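L-hydantoinase (Arthrobacter aurescens, PDB 1GKR) hydrolyses the ring of 5-substituted hydantoins, aryl derivatives more readily than alkyl ones, as a zinc-dependent homotetrameric cyclic amidase. Local coordinates at residues 206-209 with 210-213. Residues are numbered along the deposited sequence; the frame is centred on the assembly and turned at random.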
loop_
_atom_site.group_PDB
_atom_site.type_symbol
_atom_site.label_atom_id
_atom_site.label_comp_id
_atom_site.label_asym_id
_atom_site.label_seq_id
_atom_site.Cartn_x
_atom_site.Cartn_y
_atom_site.Cartn_z
ATOM N N ALA A 206 4.275 32.866 -9.673
ATOM C CA ALA A 206 3.868 32.130 -8.489
ATOM C C ALA A 206 2.366 31.912 -8.560
ATOM O O ALA A 206 1.868 30.821 -8.267
ATOM C CB ALA A 206 4.212 32.910 -7.255
ATOM N N ALA A 207 1.644 32.955 -8.946
ATOM C CA ALA A 207 0.199 32.859 -9.069
ATOM C C ALA A 207 -0.172 31.797 -10.115
ATOM O O ALA A 207 -1.152 31.052 -9.959
ATOM C CB ALA A 207 -0.369 34.207 -9.467
ATOM N N TYR A 208 0.612 31.741 -11.188
ATOM C CA TYR A 208 0.369 30.782 -12.242
ATOM C C TYR A 208 0.496 29.359 -11.696
ATOM O O TYR A 208 -0.443 28.569 -11.777
ATOM C CB TYR A 208 1.362 30.995 -13.383
ATOM C CG TYR A 208 1.354 29.873 -14.385
ATOM C CD1 TYR A 208 0.193 29.549 -15.084
ATOM C CD2 TYR A 208 2.485 29.095 -14.597
ATOM C CE1 TYR A 208 0.159 28.476 -15.963
ATOM C CE2 TYR A 208 2.459 28.011 -15.478
ATOM C CZ TYR A 208 1.293 27.710 -16.155
ATOM O OH TYR A 208 1.261 26.646 -17.026
ATOM N N GLU A 209 1.660 29.044 -11.138
ATOM C CA GLU A 209 1.926 27.720 -10.584
ATOM C C GLU A 209 0.788 27.278 -9.661
ATOM O O GLU A 209 0.338 26.129 -9.713
ATOM C CB GLU A 209 3.252 27.746 -9.810
ATOM C CG GLU A 209 3.876 26.387 -9.463
ATOM C CD GLU A 209 3.290 25.722 -8.212
ATOM O OE1 GLU A 209 2.872 26.440 -7.273
ATOM O OE2 GLU A 209 3.272 24.472 -8.162
ATOM N N ALA A 210 0.315 28.197 -8.826
ATOM C CA ALA A 210 -0.752 27.875 -7.888
ATOM C C ALA A 210 -2.073 27.573 -8.562
ATOM O O ALA A 210 -2.901 26.873 -7.987
ATOM C CB ALA A 210 -0.936 28.996 -6.904
ATOM N N SER A 211 -2.276 28.100 -9.768
ATOM C CA SER A 211 -3.531 27.872 -10.487
ATOM C C SER A 211 -3.600 26.467 -11.099
ATOM O O SER A 211 -4.673 26.002 -11.489
ATOM C CB SER A 211 -3.741 28.946 -11.571
ATOM O OG SER A 211 -2.817 28.824 -12.636
ATOM N N GLN A 212 -2.456 25.797 -11.179
ATOM C CA GLN A 212 -2.393 24.440 -11.713
ATOM C C GLN A 212 -1.499 23.643 -10.776
ATOM O O GLN A 212 -0.474 23.126 -11.185
ATOM C CB GLN A 212 -1.800 24.451 -13.121
ATOM C CG GLN A 212 -2.512 25.412 -14.069
ATOM C CD GLN A 212 -2.073 25.277 -15.524
ATOM O OE1 GLN A 212 -2.333 26.159 -16.340
ATOM N NE2 GLN A 212 -1.418 24.172 -15.857
ATOM N N PRO A 213 -1.889 23.542 -9.494
ATOM C CA PRO A 213 -1.152 22.825 -8.445
ATOM C C PRO A 213 -0.909 21.349 -8.709
ATOM O O PRO A 213 -1.524 20.766 -9.603
ATOM C CB PRO A 213 -2.004 23.067 -7.196
ATOM C CG PRO A 213 -3.374 23.177 -7.745
ATOM C CD PRO A 213 -3.181 24.027 -8.976
#
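Ala210 N donates to Ala206 O at 3.1 Å, an ordinary i to i+4 bond of helix 205-211, while Ala210 CB packs on Ile197 of helix 187-199. At Ser211 the pattern tightens: its N reaches Tyr208 O, three residues back, at 2.8 Å and keeps a weak bond to Ala207 O. Ser211 OG, placed between its own backbone N and carbonyl carbon (chi1 69°), turns back to the same Tyr208 O and meets a lone pair in the carbonyl plane, whereas Ser211 N comes from above that plane; one carbonyl oxygen is thus gripped twice. This is the last turn of short helix 205-211 in the TIM-barrel amidohydrolase domain, where i to i+3 bonds take over. Gln212 N continues them to Glu209 O at 3.2 Å. The Gln212 side chain, extended beyond CG, lays OE1 obliquely against the Tyr208 ring, 3.4 Å from CE1, with ring and amide planes 69° apart. Its NE2 bonds Glu185, and the side chain lies about 6 Å from that of the zinc ligand His183. Tyr208 OH bonds Val284 O, and Lys283 makes a cation-pi contact with the ring. Replacing Tyr208 by an alanine would probably leave Val284 O without this donor and the Gln212 amide without its aromatic neighbour. Pro213 N lies near Glu209 O but has no hydrogen to share, and the residue stands at the N-cap position of helix 214-231.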